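Local coordinates for protein vestitone reductase (Medicago sativa, PDB 2P4H) that catalyses the stereospecific, NADPH-dependent reduction of (3R)-vestitone to the isoflavanol DMI, the penultimate step in making the alfalfa phytoalexin medicarpin, at residues Leu13-Ile18 with Val42-Asn47; Lys19-Asn24 with Ala233-Leu238. One frame throughout, in Å; residues are numbered along the deposited sequence.

Contact 1 (Leu13-Ile18 with Val42-Asn47); sequences LGSWII and VSFLTN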
loop_
_atom_site.group_PDB
_atom_site.type_symbol
_atom_site.label_atom_id
_atom_site.label_comp_id
_atom_site.label_asym_id
_atom_site.label_seq_id
_atom_site.Cartn_x
_atom_site.Cartn_y
_atom_site.Cartn_z
ATOM N N LEU A 13 -4.097 -1.812 4.858
ATOM C CA LEU A 13 -3.818 -0.408 4.580
ATOM C C LEU A 13 -5.048 0.481 4.749
ATOM O O LEU A 13 -4.979 1.539 5.382
ATOM C CB LEU A 13 -3.257 -0.245 3.164
ATOM C CG LEU A 13 -2.879 1.196 2.814
ATOM C CD1 LEU A 13 -1.830 1.713 3.790
ATOM C CD2 LEU A 13 -2.366 1.259 1.383
ATOM N N GLY A 14 -6.171 0.053 4.183
ATOM C CA GLY A 14 -7.385 0.838 4.286
ATOM C C GLY A 14 -7.801 1.139 5.713
ATOM O O GLY A 14 -8.135 2.282 6.036
ATOM N N SER A 15 -7.783 0.125 6.573
ATOM C CA SER A 15 -8.186 0.340 7.955
ATOM C C SER A 15 -7.214 1.256 8.690
ATOM O O SER A 15 -7.632 2.067 9.516
ATOM C CB SER A 15 -8.345 -0.997 8.697
ATOM O OG SER A 15 -7.145 -1.744 8.737
ATOM N N TRP A 16 -5.921 1.150 8.393
ATOM C CA TRP A 16 -4.964 2.019 9.064
ATOM C C TRP A 16 -5.176 3.460 8.613
ATOM O O TRP A 16 -5.085 4.393 9.412
ATOM C CB TRP A 16 -3.518 1.597 8.785
ATOM C CG TRP A 16 -2.579 2.334 9.683
ATOM C CD1 TRP A 16 -1.914 3.497 9.408
ATOM C CD2 TRP A 16 -2.319 2.040 11.060
ATOM N NE1 TRP A 16 -1.263 3.948 10.536
ATOM C CE2 TRP A 16 -1.497 3.069 11.563
ATOM C CE3 TRP A 16 -2.710 1.003 11.920
ATOM C CZ2 TRP A 16 -1.057 3.095 12.892
ATOM C CZ3 TRP A 16 -2.276 1.029 13.239
ATOM C CH2 TRP A 16 -1.458 2.067 13.712
ATOM N N ILE A 17 -5.464 3.642 7.328
ATOM C CA ILE A 17 -5.708 4.975 6.798
ATOM C C ILE A 17 -6.969 5.579 7.427
ATOM O O ILE A 17 -7.009 6.779 7.703
ATOM C CB ILE A 17 -5.813 4.936 5.253
ATOM C CG1 ILE A 17 -4.407 4.776 4.664
ATOM C CG2 ILE A 17 -6.480 6.202 4.724
ATOM C CD1 ILE A 17 -4.363 4.703 3.147
ATOM N N ILE A 18 -7.992 4.758 7.664
ATOM C CA ILE A 18 -9.212 5.260 8.294
ATOM C C ILE A 18 -8.870 5.731 9.710
ATOM O O ILE A 18 -9.297 6.801 10.143
ATOM C CB ILE A 18 -10.304 4.167 8.354
ATOM C CG1 ILE A 18 -10.847 3.913 6.943
ATOM C CG2 ILE A 18 -11.425 4.585 9.307
ATOM C CD1 ILE A 18 -11.888 2.827 6.862
ATOM N N VAL A 42 -17.137 -5.368 11.715
ATOM C CA VAL A 42 -16.300 -4.192 11.511
ATOM C C VAL A 42 -16.042 -3.469 12.827
ATOM O O VAL A 42 -15.742 -2.275 12.842
ATOM C CB VAL A 42 -16.961 -3.200 10.529
ATOM C CG1 VAL A 42 -17.096 -3.840 9.158
ATOM C CG2 VAL A 42 -18.326 -2.772 11.057
ATOM N N SER A 43 -16.156 -4.199 13.931
ATOM C CA SER A 43 -15.942 -3.619 15.249
ATOM C C SER A 43 -14.579 -2.953 15.394
ATOM O O SER A 43 -14.458 -1.923 16.058
ATOM C CB SER A 43 -16.113 -4.689 16.331
ATOM O OG SER A 43 -17.447 -5.168 16.359
ATOM N N PHE A 44 -13.552 -3.525 14.770
ATOM C CA PHE A 44 -12.220 -2.945 14.873
ATOM C C PHE A 44 -12.164 -1.579 14.198
ATOM O O PHE A 44 -11.223 -0.816 14.405
ATOM C CB PHE A 44 -11.164 -3.899 14.294
ATOM C CG PHE A 44 -11.231 -4.067 12.804
ATOM C CD1 PHE A 44 -10.457 -3.270 11.967
ATOM C CD2 PHE A 44 -12.047 -5.041 12.238
ATOM C CE1 PHE A 44 -10.491 -3.444 10.588
ATOM C CE2 PHE A 44 -12.090 -5.221 10.859
ATOM C CZ PHE A 44 -11.308 -4.421 10.031
ATOM N N LEU A 45 -13.183 -1.272 13.400
ATOM C CA LEU A 45 -13.269 0.021 12.731
ATOM C C LEU A 45 -14.200 0.949 13.507
ATOM O O LEU A 45 -13.852 2.088 13.799
ATOM C CB LEU A 45 -13.794 -0.132 11.297
ATOM C CG LEU A 45 -12.854 -0.714 10.236
ATOM C CD1 LEU A 45 -13.575 -0.764 8.895
ATOM C CD2 LEU A 45 -11.596 0.144 10.133
ATOM N N THR A 46 -15.387 0.451 13.849
ATOM C CA THR A 46 -16.361 1.257 14.577
ATOM C C THR A 46 -15.916 1.600 15.996
ATOM O O THR A 46 -16.450 2.525 16.610
ATOM C CB THR A 46 -17.743 0.561 14.631
ATOM O OG1 THR A 46 -17.615 -0.731 15.234
ATOM C CG2 THR A 46 -18.310 0.405 13.228
ATOM N N ASN A 47 -14.938 0.861 16.510
ATOM C CA ASN A 47 -14.425 1.117 17.851
ATOM C C ASN A 47 -13.276 2.120 17.822
ATOM O O ASN A 47 -12.811 2.569 18.868
ATOM C CB ASN A 47 -13.958 -0.182 18.514
ATOM C CG ASN A 47 -15.115 -1.075 18.927
ATOM O OD1 ASN A 47 -16.060 -0.622 19.570
ATOM N ND2 ASN A 47 -15.041 -2.351 18.565
#
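The ring of F44 meets S15 at its edge: S15 CB lies near the ring plane, 3.8 Å from F44 CE1, so the helix touches the rim of the phenyl group and not a face. This is the Rossmann dinucleotide-binding region of an NADP-dependent reductase. Helix 12-23 starts within the glycine-rich motif, to which L13 and G14 belong and which is predicted to bind NADP(+); the short helix 43-46 packs against its first turns. F44 also touches T10 of the same motif, and its side chain is about 9 Å from that of R33, another predicted NADP(+) residue.

Both F44 and S15 have chi1 near +60°. In F44 (69°) this sets CG between backbone N and carbonyl carbon and brings a ring edge to the helix, although its CB leaves the backbone at an angle to it. In S15 (60°) OG turns back along its own helix, where it hydrogen-bonds to G11 O, with a weak bond to F12 O; the methylene is left to make the closest packing contacts.

L45 supplies the larger share of the aliphatic contact. Its alpha carbon makes the closest CA pair, L45 CA to S15 CA at 7.0 Å, and one branch of the isobutyl group does the touching. L45 CD2 reaches S15 CB at 3.7 Å, and on the following turn of the helix meets I18 CD1 at 4.2 Å. Strands 55-57 and 27-31 also touch this patch: F57 meets L45, while L55, V28 and T30 meet I18.

Within 42-47 the turn is held by V42 at the N-cap position, whose carbonyl oxygen accepts two backbone N-H hydrogen bonds: V42 O accepts from L45 N at 2.8 Å and from T46 N at 2.9 Å.

Contact 2 (Lys19-Asn24 with Ala233-Leu238); sequences KSLLEN and AHIYLL
Apolar packing between L21 and I235 joins the two helices over the Rossmann sheet, helix 12-23 following the first strand and helix 227-239 coming from far along the chain. The closest pair of alpha carbons, L21 CA and I235 CA, is 7.8 Å apart. Their side chains run past each other in opposite senses, so that L21 CD2 lies beside the shaft of the isoleucine, 4.1 Å from I235 CG1. L21 also touches V4 and V6 of strand 3-7, which places this packing directly above the sheet.

Contacts between polar groups and a methyl make up the second class, and all converge on I235 CD1. I235 is extended, with CG1 anti to the carbonyl carbon and chi2 176°, and this carries CD1 to the first helix. There S20 OG stands 3.6 Å from I235 CD1. The amide of N24 approaches from just beyond the helix end, with N24 ND2 3.4 Å from the same methyl.

The side-chain hydrogen bond and the salt bridge described here both lie within 19-24. N24, the first residue to leave helical geometry, bends its amide back over the last turn: N24 ND2 donates to S20 O at 2.8 Å, with an N-H...O angle of 140° and the donor 44° out of the carbonyl plane. The backbone amide N24 N reaches that oxygen from the opposite face, at 3.0 Å. Separately, K19 NZ and E23 OE2 form a salt bridge of 2.7 Å one turn apart, the ammonium sitting above the carboxylate plane.

The polar bonds described therefore shape the end of helix 12-23 and restrain the N24 amide, whereas the attraction between the two segments is van der Waals in kind and depends chiefly on the fit of I235.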
loop_
_atom_site.group_PDB
_atom_site.type_symbol
_atom_site.label_atom_id
_atom_site.label_comp_id
_atom_site.label_asym_id
_atom_site.label_seq_id
_atom_site.Cartn_x
_atom_site.Cartn_y
_atom_site.Cartn_z
ATOM N N LYS A 19 -8.088 4.924 10.421
ATOM C CA LYS A 19 -7.657 5.259 11.776
ATOM C C LYS A 19 -6.944 6.614 11.755
ATOM O O LYS A 19 -7.246 7.509 12.550
ATOM C CB LYS A 19 -6.706 4.171 12.287
ATOM C CG LYS A 19 -6.031 4.466 13.613
ATOM C CD LYS A 19 -5.101 3.320 13.992
ATOM C CE LYS A 19 -4.338 3.593 15.282
ATOM N NZ LYS A 19 -3.381 4.723 15.151
ATOM N N SER A 20 -6.005 6.755 10.827
ATOM C CA SER A 20 -5.222 7.974 10.670
ATOM C C SER A 20 -6.078 9.193 10.334
ATOM O O SER A 20 -5.898 10.268 10.910
ATOM C CB SER A 20 -4.173 7.766 9.576
ATOM O OG SER A 20 -3.498 8.971 9.265
ATOM N N LEU A 21 -7.000 9.031 9.394
ATOM C CA LEU A 21 -7.868 10.135 9.001
ATOM C C LEU A 21 -8.691 10.637 10.181
ATOM O O LEU A 21 -8.819 11.843 10.391
ATOM C CB LEU A 21 -8.798 9.696 7.867
ATOM C CG LEU A 21 -8.156 9.612 6.480
ATOM C CD1 LEU A 21 -9.080 8.871 5.523
ATOM C CD2 LEU A 21 -7.863 11.022 5.971
ATOM N N LEU A 22 -9.243 9.711 10.954
ATOM C CA LEU A 22 -10.051 10.089 12.103
ATOM C C LEU A 22 -9.206 10.809 13.150
ATOM O O LEU A 22 -9.658 11.782 13.758
ATOM C CB LEU A 22 -10.719 8.849 12.704
ATOM C CG LEU A 22 -11.799 8.190 11.834
ATOM C CD1 LEU A 22 -12.245 6.890 12.473
ATOM C CD2 LEU A 22 -12.983 9.136 11.666
ATOM N N GLU A 23 -7.976 10.347 13.353
ATOM C CA GLU A 23 -7.085 10.970 14.329
ATOM C C GLU A 23 -6.704 12.379 13.899
ATOM O O GLU A 23 -6.445 13.243 14.739
ATOM C CB GLU A 23 -5.802 10.151 14.493
ATOM C CG GLU A 23 -6.015 8.705 14.885
ATOM C CD GLU A 23 -4.711 7.937 14.984
ATOM O OE1 GLU A 23 -3.805 8.201 14.166
ATOM O OE2 GLU A 23 -4.601 7.065 15.869
ATOM N N ASN A 24 -6.673 12.609 12.589
ATOM C CA ASN A 24 -6.290 13.905 12.048
ATOM C C ASN A 24 -7.422 14.889 11.774
ATOM O O ASN A 24 -7.225 15.886 11.079
ATOM C CB ASN A 24 -5.442 13.701 10.791
ATOM C CG ASN A 24 -4.016 13.287 11.117
ATOM O OD1 ASN A 24 -3.232 14.084 11.633
ATOM N ND2 ASN A 24 -3.680 12.035 10.834
ATOM N N ALA A 233 1.523 10.155 4.041
ATOM C CA ALA A 233 1.752 10.572 2.657
ATOM C C ALA A 233 0.429 10.857 1.951
ATOM O O ALA A 233 0.340 11.790 1.156
ATOM C CB ALA A 233 2.530 9.500 1.906
ATOM N N HIS A 234 -0.592 10.049 2.231
ATOM C CA HIS A 234 -1.910 10.254 1.633
ATOM C C HIS A 234 -2.458 11.616 2.041
ATOM O O HIS A 234 -2.926 12.386 1.203
ATOM C CB HIS A 234 -2.895 9.166 2.090
ATOM C CG HIS A 234 -2.784 7.880 1.329
ATOM N ND1 HIS A 234 -3.703 7.490 0.378
ATOM C CD2 HIS A 234 -1.869 6.885 1.396
ATOM C CE1 HIS A 234 -3.359 6.310 -0.106
ATOM N NE2 HIS A 234 -2.249 5.921 0.495
ATOM N N ILE A 235 -2.398 11.913 3.334
ATOM C CA ILE A 235 -2.903 13.183 3.832
ATOM C C ILE A 235 -2.090 14.350 3.275
ATOM O O ILE A 235 -2.646 15.378 2.892
ATOM C CB ILE A 235 -2.896 13.197 5.377
ATOM C CG1 ILE A 235 -3.889 12.152 5.897
ATOM C CG2 ILE A 235 -3.265 14.585 5.895
ATOM C CD1 ILE A 235 -3.898 11.995 7.410
ATOM N N TYR A 236 -0.773 14.184 3.210
ATOM C CA TYR A 236 0.093 15.231 2.683
ATOM C C TYR A 236 -0.257 15.578 1.235
ATOM O O TYR A 236 -0.401 16.750 0.878
ATOM C CB TYR A 236 1.562 14.799 2.752
ATOM C CG TYR A 236 2.511 15.868 2.263
ATOM C CD1 TYR A 236 2.935 16.891 3.112
ATOM C CD2 TYR A 236 2.933 15.895 0.935
ATOM C CE1 TYR A 236 3.751 17.916 2.649
ATOM C CE2 TYR A 236 3.748 16.919 0.458
ATOM C CZ TYR A 236 4.154 17.925 1.321
ATOM O OH TYR A 236 4.965 18.933 0.855
ATOM N N LEU A 237 -0.395 14.556 0.397
ATOM C CA LEU A 237 -0.707 14.772 -1.010
ATOM C C LEU A 237 -2.123 15.300 -1.226
ATOM O O LEU A 237 -2.410 15.922 -2.248
ATOM C CB LEU A 237 -0.472 13.479 -1.793
ATOM C CG LEU A 237 1.012 13.086 -1.812
ATOM C CD1 LEU A 237 1.176 11.674 -2.350
ATOM C CD2 LEU A 237 1.794 14.087 -2.655
ATOM N N LEU A 238 -3.006 15.056 -0.267
ATOM C CA LEU A 238 -4.369 15.558 -0.361
ATOM C C LEU A 238 -4.391 17.046 -0.002
ATOM O O LEU A 238 -5.105 17.831 -0.626
ATOM C CB LEU A 238 -5.289 14.805 0.604
ATOM C CG LEU A 238 -6.672 15.428 0.844
ATOM C CD1 LEU A 238 -7.499 15.374 -0.431
ATOM C CD2 LEU A 238 -7.376 14.686 1.968
#

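From the N terminus, strand 3-7 leads into helix 12-23, whose first half enters contact 1 and whose second half enters contact 2. Contact 1 closes first: after strand 27-31 the chain returns at 42-47, with 23 residues between the segments. Contact 2 closes only when 233-238 arrives, with 208 residues between its segments, the chain having passed most of the parallel sheet. The segments alternate in sequence, so the two loops cross. Their centres lie 13 Å apart, and they touch where I17 packs on H234. Helix 12-23 thus has the short helix 43-46 near strand 55-57 along one part and helix 227-239 along another.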